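Local coordinates for protein FMN reductase (NADPH) (Bacillus subtilis, PDB 3N2S) that uses NADPH as reductant in its FMN reductase activity and also reduces nitroaromatic compounds, quinones and azo dyes, working as a flavin-binding homodimer, at residues H11-F17 against L130-Y134; N73-F77 against L161-H165; S170-P174 against T204-Y209. One frame throughout, in Å; residues are numbered along the deposited sequence.

Interactions 1 and 2 lie side by side, their centres about 8 Å apart, on neighbouring strands 131-135 and 155-164 of one four-stranded antiparallel sheet; backbone bonds from G131 to G164 and from A162 to C133 join them. Their segments alternate along the chain: 11-17, 73-77, 130-134, 161-165. Interaction 3 follows in series, with its centre about 16 Å from that of interaction 1 and about 25 Å from that of interaction 2, and it pairs the loop beyond strand 155-164 with helix 191-213. R12 packs against G171 and K172, so interactions 1 and 3 meet directly, and both hold the same FMN. All three touch the second subunit, which ties the flavin site to the dimer.

Interaction 1: residues H11-F17 against L130-Y134; sequences HRSIRSF and LGICY. With FMN (flavin mononucleotide), chain E.
I14 N gives its hydrogen to I132 O at 3.0 Å in an almost straight bond (169°), reaching the oxygen from above the carbonyl plane; S13 CA adds a C-H...O contact to the same oxygen. Beside it I14 O, buried without a polar partner, lies against C133 CB. F17 turns a ring edge to the strand, its CE1 3.3 Å from G131 O.

Segment 11-17 makes the hydrogen bonds to the flavin, while C133 SG and Y134 pack against it. S13 N donates a nearly straight hydrogen bond to FMN O2P at 2.9 Å, while R15, extended from CG to NE, sends NE to FMN O2 at 2.7 Å and NH2 to FMN N1 at 3.1 Å, along the pyrimidine edge of the isoalloxazine. C133 SG lies over one guanidinium face, 3.8 Å from R15 NE; its first torsion, -166°, carries the sulfur anti to the backbone N and toward the flavin. Water 2 donates to S13 OG and accepts from Y134 N; water 1 accepts from I132 N and lies within hydrogen-bonding distance of R12 O.

Further out, R12 NE hydrogen-bonds N10 O. S38 of the second subunit covers S13, I132 packs on helix 104-127, and F17 and Y134 lean on strand 155-164.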
loop_
_atom_site.group_PDB
_atom_site.type_symbol
_atom_site.label_atom_id
_atom_site.label_comp_id
_atom_site.label_asym_id
_atom_site.label_seq_id
_atom_site.Cartn_x
_atom_site.Cartn_y
_atom_site.Cartn_z
ATOM N N HIS A 11 15.661 6.981 -2.595
ATOM C CA HIS A 11 15.337 5.601 -2.953
ATOM C C HIS A 11 15.653 5.169 -4.382
ATOM O O HIS A 11 15.336 5.873 -5.339
ATOM C CB HIS A 11 13.847 5.270 -2.674
ATOM C CG HIS A 11 13.435 3.968 -3.316
ATOM N ND1 HIS A 11 12.855 3.937 -4.571
ATOM C CD2 HIS A 11 13.658 2.701 -2.914
ATOM C CE1 HIS A 11 12.710 2.656 -4.868
ATOM N NE2 HIS A 11 13.162 1.879 -3.903
ATOM N N ARG A 12 16.196 3.954 -4.502
ATOM C CA ARG A 12 16.357 3.174 -5.718
ATOM C C ARG A 12 16.324 1.714 -5.307
ATOM O O ARG A 12 16.729 1.381 -4.184
ATOM C CB ARG A 12 17.604 3.544 -6.560
ATOM C CG ARG A 12 18.952 2.909 -6.152
ATOM C CD ARG A 12 19.481 3.353 -4.777
ATOM N NE ARG A 12 19.489 4.814 -4.603
ATOM C CZ ARG A 12 20.452 5.627 -5.035
ATOM N NH1 ARG A 12 20.362 6.932 -4.833
ATOM N NH2 ARG A 12 21.498 5.144 -5.691
ATOM N N SER A 13 15.770 0.852 -6.189
ATOM C CA SER A 13 15.705 -0.588 -5.947
ATOM C C SER A 13 17.131 -1.138 -6.000
ATOM O O SER A 13 17.912 -0.755 -6.880
ATOM C CB SER A 13 14.831 -1.267 -6.996
ATOM O OG SER A 13 13.476 -0.897 -6.797
ATOM N N ILE A 14 17.481 -1.992 -5.038
ATOM C CA ILE A 14 18.805 -2.599 -4.992
ATOM C C ILE A 14 18.633 -4.072 -5.365
ATOM O O ILE A 14 17.830 -4.799 -4.755
ATOM C CB ILE A 14 19.478 -2.378 -3.598
ATOM C CG1 ILE A 14 19.737 -0.870 -3.318
ATOM C CG2 ILE A 14 20.737 -3.236 -3.445
ATOM C CD1 ILE A 14 20.708 -0.103 -4.313
ATOM N N ARG A 15 19.355 -4.497 -6.395
ATOM C CA ARG A 15 19.233 -5.864 -6.882
ATOM C C ARG A 15 20.553 -6.630 -6.771
ATOM O O ARG A 15 20.686 -7.717 -7.323
ATOM C CB ARG A 15 18.684 -5.868 -8.323
ATOM C CG ARG A 15 17.262 -5.334 -8.416
ATOM C CD ARG A 15 16.787 -5.325 -9.864
ATOM N NE ARG A 15 15.409 -4.836 -9.962
ATOM C CZ ARG A 15 15.079 -3.558 -10.101
ATOM N NH1 ARG A 15 16.023 -2.628 -10.207
ATOM N NH2 ARG A 15 13.802 -3.203 -10.192
ATOM N N SER A 16 21.515 -6.067 -6.026
ATOM C CA SER A 16 22.810 -6.701 -5.813
ATOM C C SER A 16 23.172 -6.509 -4.351
ATOM O O SER A 16 23.422 -5.391 -3.903
ATOM C CB SER A 16 23.866 -6.111 -6.748
ATOM O OG SER A 16 25.097 -6.787 -6.558
ATOM N N PHE A 17 23.175 -7.596 -3.612
ATOM C CA PHE A 17 23.439 -7.576 -2.176
ATOM C C PHE A 17 24.634 -8.412 -1.798
ATOM O O PHE A 17 24.940 -9.365 -2.494
ATOM C CB PHE A 17 22.221 -8.137 -1.409
ATOM C CG PHE A 17 20.932 -7.383 -1.576
ATOM C CD1 PHE A 17 20.732 -6.160 -0.931
ATOM C CD2 PHE A 17 19.883 -7.924 -2.316
ATOM C CE1 PHE A 17 19.499 -5.491 -1.020
ATOM C CE2 PHE A 17 18.666 -7.242 -2.436
ATOM C CZ PHE A 17 18.479 -6.034 -1.781
ATOM N N LEU A 130 20.434 0.031 4.485
ATOM C CA LEU A 130 20.178 -1.216 3.774
ATOM C C LEU A 130 19.479 -0.898 2.448
ATOM O O LEU A 130 18.915 0.176 2.289
ATOM C CB LEU A 130 19.311 -2.198 4.617
ATOM C CG LEU A 130 19.892 -2.666 5.962
ATOM C CD1 LEU A 130 18.800 -3.230 6.861
ATOM C CD2 LEU A 130 21.036 -3.665 5.758
ATOM N N GLY A 131 19.548 -1.831 1.513
ATOM C CA GLY A 131 18.878 -1.735 0.229
ATOM C C GLY A 131 17.658 -2.634 0.229
ATOM O O GLY A 131 17.609 -3.626 0.981
ATOM N N ILE A 132 16.642 -2.257 -0.579
ATOM C CA ILE A 132 15.418 -3.052 -0.713
ATOM C C ILE A 132 15.031 -3.215 -2.179
ATOM O O ILE A 132 15.324 -2.351 -3.008
ATOM C CB ILE A 132 14.210 -2.501 0.132
ATOM C CG1 ILE A 132 13.663 -1.131 -0.373
ATOM C CG2 ILE A 132 14.495 -2.449 1.636
ATOM C CD1 ILE A 132 12.498 -1.213 -1.436
ATOM N N CYS A 133 14.259 -4.267 -2.461
ATOM C CA CYS A 133 13.631 -4.481 -3.755
ATOM C C CYS A 133 12.353 -5.264 -3.543
ATOM O O CYS A 133 12.381 -6.356 -2.966
ATOM C CB CYS A 133 14.542 -5.148 -4.789
ATOM S SG CYS A 133 13.894 -5.055 -6.484
ATOM N N TYR A 134 11.221 -4.672 -3.964
ATOM C CA TYR A 134 9.919 -5.354 -3.911
ATOM C C TYR A 134 9.930 -6.427 -4.983
ATOM O O TYR A 134 10.565 -6.240 -6.016
ATOM C CB TYR A 134 8.791 -4.379 -4.225
ATOM C CG TYR A 134 8.368 -3.516 -3.065
ATOM C CD1 TYR A 134 7.231 -3.822 -2.324
ATOM C CD2 TYR A 134 9.088 -2.372 -2.720
ATOM C CE1 TYR A 134 6.829 -3.027 -1.256
ATOM C CE2 TYR A 134 8.684 -1.555 -1.670
ATOM C CZ TYR A 134 7.560 -1.895 -0.932
ATOM O OH TYR A 134 7.140 -1.089 0.078
HETATM N N1 FMN E . 11.648 -5.251 -9.273
HETATM C C2 FMN E . 12.171 -6.451 -9.640
HETATM O O2 FMN E . 13.354 -6.540 -10.018
HETATM N N3 FMN E . 11.413 -7.579 -9.604
HETATM C C4 FMN E . 10.108 -7.680 -9.187
HETATM O O4 FMN E . 9.474 -8.743 -9.166
HETATM C C4A FMN E . 9.495 -6.406 -8.749
HETATM N N5 FMN E . 8.275 -6.394 -8.272
HETATM C C5A FMN E . 7.805 -5.180 -7.725
HETATM C C6 FMN E . 6.530 -5.196 -7.102
HETATM C C7 FMN E . 6.047 -4.072 -6.449
HETATM C C7M FMN E . 4.725 -4.160 -5.700
HETATM C C8 FMN E . 6.794 -2.830 -6.505
HETATM C C8M FMN E . 6.282 -1.581 -5.878
HETATM C C9 FMN E . 8.065 -2.787 -7.150
HETATM C C9A FMN E . 8.586 -3.938 -7.785
HETATM N N10 FMN E . 9.883 -3.998 -8.359
HETATM C C10 FMN E . 10.409 -5.168 -8.813
HETATM C "C1'" FMN E . 10.711 -2.773 -8.400
HETATM C "C2'" FMN E . 10.204 -1.850 -9.518
HETATM O "O2'" FMN E . 10.638 -2.382 -10.698
HETATM C "C3'" FMN E . 10.869 -0.493 -9.307
HETATM O "O3'" FMN E . 10.387 0.022 -8.029
HETATM C "C4'" FMN E . 10.586 0.517 -10.507
HETATM O "O4'" FMN E . 11.400 0.093 -11.618
HETATM C "C5'" FMN E . 11.094 1.933 -10.116
HETATM O "O5'" FMN E . 12.522 1.811 -9.843
HETATM P P FMN E . 13.172 2.341 -8.462
HETATM O O1P FMN E . 12.939 3.825 -8.335
HETATM O O2P FMN E . 14.592 1.863 -8.667
HETATM O O3P FMN E . 12.508 1.465 -7.384
HETATM O O HOH W 1 16.995 0.425 -1.669
HETATM O O HOH W 2 11.582 -2.022 -4.986
#

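Interaction 2: residues N73-F77 against L161-H165; sequences NGHFF and LAVGH
Strands 75-77 and 161-164 run antiparallel, their axes 4.9 Å apart at closest and 155° between directions, and a classic beta bulge lies where 75-77 begins and 161-164 ends: G74 and H75 both face V163. V163 O accepts from G74 N at 2.7 Å, in the carbonyl plane on a lone pair, and from H75 N at 3.1 Å, tilted somewhat from that plane. V163 N returns a bond to H75 O, approaching nearly along the C=O axis. Beyond the non-hydrogen-bonded pair F76 and A162, F77 and L161 exchange two more bonds, F77 N to L161 O and L161 N to F77 O. These are the two middle strands of the reductase's four-stranded sheet.

On one face, F77 meets V163 obliquely, CD2 and CE2 each 3.8 Å from V163 CG2, so the methyl sits at the ring edge. L161 O lies at that edge as well. H75 CD2 stands over one face of the F77 ring, 3.4 Å above its plane and offset toward the rim, while H75 NE2 hydrogen-bonds Y182 OH of the second subunit. M121 of helix 104-127 and L30 of helix 24-35 pack against F77.

The other face carries F76 and A162. With CG anti to the backbone N (chi1 -171°), the F76 ring swings back over the neighbouring strand and brings its edge to A162 CA. N73 arrives there too: K57 and Y69 hold its amide, and N73 ND2 rests 3.7 Å from A162 CB.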
loop_
_atom_site.group_PDB
_atom_site.type_symbol
_atom_site.label_atom_id
_atom_site.label_comp_id
_atom_site.label_asym_id
_atom_site.label_seq_id
_atom_site.Cartn_x
_atom_site.Cartn_y
_atom_site.Cartn_z
ATOM N N ASN A 73 20.414 -12.199 -0.423
ATOM C CA ASN A 73 20.053 -10.969 0.301
ATOM C C ASN A 73 20.267 -11.194 1.810
ATOM O O ASN A 73 20.670 -12.282 2.210
ATOM C CB ASN A 73 18.579 -10.559 -0.030
ATOM C CG ASN A 73 17.564 -11.641 0.243
ATOM O OD1 ASN A 73 17.616 -12.317 1.274
ATOM N ND2 ASN A 73 16.646 -11.868 -0.694
ATOM N N GLY A 74 19.966 -10.195 2.627
ATOM C CA GLY A 74 20.095 -10.279 4.083
ATOM C C GLY A 74 18.938 -11.010 4.738
ATOM O O GLY A 74 19.094 -11.572 5.831
ATOM N N HIS A 75 17.744 -10.954 4.089
ATOM C CA HIS A 75 16.495 -11.621 4.497
ATOM C C HIS A 75 15.464 -11.406 3.407
ATOM O O HIS A 75 15.493 -10.355 2.751
ATOM C CB HIS A 75 15.957 -11.055 5.832
ATOM C CG HIS A 75 15.067 -12.010 6.586
ATOM N ND1 HIS A 75 15.493 -13.283 6.920
ATOM C CD2 HIS A 75 13.824 -11.832 7.088
ATOM C CE1 HIS A 75 14.497 -13.843 7.584
ATOM N NE2 HIS A 75 13.480 -13.005 7.725
ATOM N N PHE A 76 14.552 -12.373 3.221
ATOM C CA PHE A 76 13.472 -12.227 2.248
ATOM C C PHE A 76 12.126 -12.253 2.970
ATOM O O PHE A 76 11.788 -13.257 3.602
ATOM C CB PHE A 76 13.545 -13.279 1.129
ATOM C CG PHE A 76 12.575 -13.042 -0.008
ATOM C CD1 PHE A 76 12.679 -11.907 -0.811
ATOM C CD2 PHE A 76 11.560 -13.960 -0.287
ATOM C CE1 PHE A 76 11.766 -11.691 -1.852
ATOM C CE2 PHE A 76 10.667 -13.745 -1.330
ATOM C CZ PHE A 76 10.784 -12.622 -2.111
ATOM N N PHE A 77 11.392 -11.141 2.911
ATOM C CA PHE A 77 10.084 -11.014 3.548
ATOM C C PHE A 77 8.977 -11.202 2.519
ATOM O O PHE A 77 9.077 -10.673 1.418
ATOM C CB PHE A 77 9.924 -9.633 4.212
ATOM C CG PHE A 77 10.911 -9.300 5.311
ATOM C CD1 PHE A 77 10.595 -9.537 6.648
ATOM C CD2 PHE A 77 12.120 -8.670 5.019
ATOM C CE1 PHE A 77 11.478 -9.165 7.671
ATOM C CE2 PHE A 77 13.022 -8.334 6.043
ATOM C CZ PHE A 77 12.687 -8.575 7.361
ATOM N N LEU A 161 9.808 -8.824 -0.363
ATOM C CA LEU A 161 10.655 -7.663 -0.138
ATOM C C LEU A 161 12.027 -8.196 0.218
ATOM O O LEU A 161 12.188 -8.806 1.275
ATOM C CB LEU A 161 10.113 -6.729 0.975
ATOM C CG LEU A 161 10.841 -5.380 1.109
ATOM C CD1 LEU A 161 10.557 -4.467 -0.133
ATOM C CD2 LEU A 161 10.453 -4.669 2.423
ATOM N N ALA A 162 12.981 -8.056 -0.713
ATOM C CA ALA A 162 14.365 -8.458 -0.528
ATOM C C ALA A 162 15.038 -7.297 0.196
ATOM O O ALA A 162 14.856 -6.146 -0.185
ATOM C CB ALA A 162 15.031 -8.706 -1.877
ATOM N N VAL A 163 15.712 -7.590 1.316
ATOM C CA VAL A 163 16.394 -6.578 2.126
ATOM C C VAL A 163 17.835 -7.060 2.358
ATOM O O VAL A 163 18.040 -8.236 2.626
ATOM C CB VAL A 163 15.681 -6.312 3.488
ATOM C CG1 VAL A 163 16.349 -5.150 4.225
ATOM C CG2 VAL A 163 14.173 -6.038 3.306
ATOM N N GLY A 164 18.803 -6.164 2.252
ATOM C CA GLY A 164 20.192 -6.536 2.498
ATOM C C GLY A 164 21.168 -5.384 2.415
ATOM O O GLY A 164 20.774 -4.229 2.210
ATOM N N HIS A 165 22.455 -5.711 2.566
ATOM C CA HIS A 165 23.566 -4.763 2.493
ATOM C C HIS A 165 23.884 -4.623 1.019
ATOM O O HIS A 165 24.172 -5.628 0.379
ATOM C CB HIS A 165 24.792 -5.299 3.276
ATOM C CG HIS A 165 24.556 -5.362 4.753
ATOM N ND1 HIS A 165 24.777 -4.265 5.557
ATOM C CD2 HIS A 165 24.063 -6.369 5.516
ATOM C CE1 HIS A 165 24.441 -4.641 6.781
ATOM N NE2 HIS A 165 24.010 -5.898 6.807
#

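Interaction 3: residues S170-P174 against T204-Y209; sequences SGKKP and TISDYY. With FMN (flavin mononucleotide), chain E.
Y208 reaches from its helix across to the loop 170-174 and packs against P174 on the way. CG anti to the backbone N (chi1 175°) directs the ring at the loop. CB carries it clear of the helix; CG already lies 3.9 Å from P174 CD, and CD1 comes closer, 3.7 Å from the same carbon. P174 CD stands over one ring face, 20° off the normal and offset toward the rim, a CH-pi contact. CE1 meets P174 CD on the proline side and K172 O ahead. CZ continues toward that carbonyl, and OH ends 3.2 Å from K172 O and 3.8 Å from K173 CG, where the lysine chain crosses the tyrosine at about a right angle. With an alanine here the ring under P174 CD is gone, and P174 and the K173 chain would probably face a gap on their helix side.

In this nitroreductase-family fold, helix 191-213 packs on the loop that follows strand 155-164 and carries K173 into the flavin site. K173 NZ donates to FMN O4' on the ribityl chain at 2.8 Å, and K173 CD passes close to FMN O5'. Y42 of the second subunit makes a cation-pi contact with this lysine, so the cofactor's ribityl chain and the partner subunit both meet the same side chain.

Earlier in the helix, the T204 and P174 side chains run past each other in opposite directions, T204 CG2 3.9 Å from P174 CB, and I205 CD1 also reaches P174 CB, at 4.0 Å. Y209 crosses K173 obliquely, its OH 4.0 Å from K173 CE and hydrogen-bonded to Q224. P174 O takes bonds from Y201 OH and from Y42 OH of the second subunit.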
loop_
_atom_site.group_PDB
_atom_site.type_symbol
_atom_site.label_atom_id
_atom_site.label_comp_id
_atom_site.label_asym_id
_atom_site.label_seq_id
_atom_site.Cartn_x
_atom_site.Cartn_y
_atom_site.Cartn_z
ATOM N N SER A 170 23.549 1.186 -7.572
ATOM C CA SER A 170 22.749 1.486 -8.760
ATOM C C SER A 170 22.544 3.025 -8.889
ATOM O O SER A 170 23.424 3.805 -8.508
ATOM C CB SER A 170 21.426 0.703 -8.713
ATOM O OG SER A 170 20.598 0.933 -9.840
ATOM N N GLY A 171 21.387 3.439 -9.381
ATOM C CA GLY A 171 21.049 4.848 -9.544
ATOM C C GLY A 171 19.555 5.072 -9.522
ATOM O O GLY A 171 18.775 4.133 -9.729
ATOM N N LYS A 172 19.152 6.312 -9.288
ATOM C CA LYS A 172 17.735 6.696 -9.226
ATOM C C LYS A 172 17.072 6.695 -10.589
ATOM O O LYS A 172 17.723 7.004 -11.585
ATOM C CB LYS A 172 17.566 8.072 -8.571
ATOM C CG LYS A 172 17.716 8.078 -7.054
ATOM C CD LYS A 172 17.983 9.479 -6.490
ATOM C CE LYS A 172 16.805 10.423 -6.620
ATOM N NZ LYS A 172 17.025 11.686 -5.867
ATOM N N LYS A 173 15.784 6.344 -10.633
ATOM C CA LYS A 173 14.975 6.340 -11.845
ATOM C C LYS A 173 14.041 7.541 -11.805
ATOM O O LYS A 173 13.332 7.712 -10.816
ATOM C CB LYS A 173 14.158 5.038 -11.932
ATOM C CG LYS A 173 14.879 3.920 -12.642
ATOM C CD LYS A 173 13.999 2.695 -12.585
ATOM C CE LYS A 173 13.749 2.095 -13.928
ATOM N NZ LYS A 173 12.879 0.923 -13.807
ATOM N N PRO A 174 14.001 8.394 -12.852
ATOM C CA PRO A 174 13.108 9.567 -12.803
ATOM C C PRO A 174 11.634 9.180 -12.724
ATOM O O PRO A 174 11.200 8.192 -13.322
ATOM C CB PRO A 174 13.406 10.306 -14.116
ATOM C CG PRO A 174 14.760 9.817 -14.537
ATOM C CD PRO A 174 14.771 8.362 -14.108
ATOM N N THR A 204 12.632 12.423 -21.180
ATOM C CA THR A 204 13.440 12.254 -19.946
ATOM C C THR A 204 13.888 10.781 -19.810
ATOM O O THR A 204 15.047 10.498 -19.506
ATOM C CB THR A 204 12.640 12.678 -18.705
ATOM O OG1 THR A 204 12.342 14.066 -18.772
ATOM C CG2 THR A 204 13.377 12.384 -17.385
ATOM N N ILE A 205 12.956 9.847 -20.041
ATOM C CA ILE A 205 13.253 8.417 -19.905
ATOM C C ILE A 205 14.163 7.898 -21.011
ATOM O O ILE A 205 15.105 7.152 -20.722
ATOM C CB ILE A 205 11.932 7.611 -19.721
ATOM C CG1 ILE A 205 11.200 8.013 -18.402
ATOM C CG2 ILE A 205 12.169 6.095 -19.768
ATOM C CD1 ILE A 205 12.059 8.025 -17.102
ATOM N N SER A 206 13.871 8.272 -22.271
ATOM C CA SER A 206 14.714 7.871 -23.402
ATOM C C SER A 206 16.150 8.390 -23.182
ATOM O O SER A 206 17.100 7.597 -23.277
ATOM C CB SER A 206 14.130 8.350 -24.730
ATOM O OG SER A 206 14.056 9.758 -24.822
ATOM N N ASP A 207 16.296 9.678 -22.765
ATOM C CA ASP A 207 17.616 10.264 -22.448
ATOM C C ASP A 207 18.294 9.508 -21.309
ATOM O O ASP A 207 19.502 9.254 -21.369
ATOM C CB ASP A 207 17.510 11.753 -22.066
ATOM C CG ASP A 207 17.224 12.751 -23.181
ATOM O OD1 ASP A 207 16.974 13.929 -22.861
ATOM O OD2 ASP A 207 17.163 12.334 -24.365
ATOM N N TYR A 208 17.522 9.152 -20.270
ATOM C CA TYR A 208 18.017 8.394 -19.123
ATOM C C TYR A 208 18.628 7.051 -19.573
ATOM O O TYR A 208 19.749 6.720 -19.160
ATOM C CB TYR A 208 16.887 8.166 -18.098
ATOM C CG TYR A 208 17.285 7.278 -16.944
ATOM C CD1 TYR A 208 17.964 7.796 -15.846
ATOM C CD2 TYR A 208 17.024 5.911 -16.966
ATOM C CE1 TYR A 208 18.355 6.981 -14.792
ATOM C CE2 TYR A 208 17.422 5.082 -15.920
ATOM C CZ TYR A 208 18.072 5.627 -14.830
ATOM O OH TYR A 208 18.420 4.817 -13.785
ATOM N N TYR A 209 17.891 6.275 -20.389
ATOM C CA TYR A 209 18.407 4.996 -20.885
ATOM C C TYR A 209 19.622 5.157 -21.784
ATOM O O TYR A 209 20.552 4.358 -21.671
ATOM C CB TYR A 209 17.321 4.145 -21.551
ATOM C CG TYR A 209 16.280 3.643 -20.581
ATOM C CD1 TYR A 209 16.648 3.050 -19.378
ATOM C CD2 TYR A 209 14.923 3.738 -20.872
ATOM C CE1 TYR A 209 15.693 2.587 -18.475
ATOM C CE2 TYR A 209 13.957 3.256 -19.987
ATOM C CZ TYR A 209 14.347 2.711 -18.775
ATOM O OH TYR A 209 13.417 2.234 -17.888
HETATM N N1 FMN E . 11.648 -5.251 -9.273
HETATM C C2 FMN E . 12.171 -6.451 -9.640
HETATM O O2 FMN E . 13.354 -6.540 -10.018
HETATM N N3 FMN E . 11.413 -7.579 -9.604
HETATM C C4 FMN E . 10.108 -7.680 -9.187
HETATM O O4 FMN E . 9.474 -8.743 -9.166
HETATM C C4A FMN E . 9.495 -6.406 -8.749
HETATM N N5 FMN E . 8.275 -6.394 -8.272
HETATM C C5A FMN E . 7.805 -5.180 -7.725
HETATM C C6 FMN E . 6.530 -5.196 -7.102
HETATM C C7 FMN E . 6.047 -4.072 -6.449
HETATM C C7M FMN E . 4.725 -4.160 -5.700
HETATM C C8 FMN E . 6.794 -2.830 -6.505
HETATM C C8M FMN E . 6.282 -1.581 -5.878
HETATM C C9 FMN E . 8.065 -2.787 -7.150
HETATM C C9A FMN E . 8.586 -3.938 -7.785
HETATM N N10 FMN E . 9.883 -3.998 -8.359
HETATM C C10 FMN E . 10.409 -5.168 -8.813
HETATM C "C1'" FMN E . 10.711 -2.773 -8.400
HETATM C "C2'" FMN E . 10.204 -1.850 -9.518
HETATM O "O2'" FMN E . 10.638 -2.382 -10.698
HETATM C "C3'" FMN E . 10.869 -0.493 -9.307
HETATM O "O3'" FMN E . 10.387 0.022 -8.029
HETATM C "C4'" FMN E . 10.586 0.517 -10.507
HETATM O "O4'" FMN E . 11.400 0.093 -11.618
HETATM C "C5'" FMN E . 11.094 1.933 -10.116
HETATM O "O5'" FMN E . 12.522 1.811 -9.843
HETATM P P FMN E . 13.172 2.341 -8.462
HETATM O O1P FMN E . 12.939 3.825 -8.335
HETATM O O2P FMN E . 14.592 1.863 -8.667
HETATM O O3P FMN E . 12.508 1.465 -7.384
#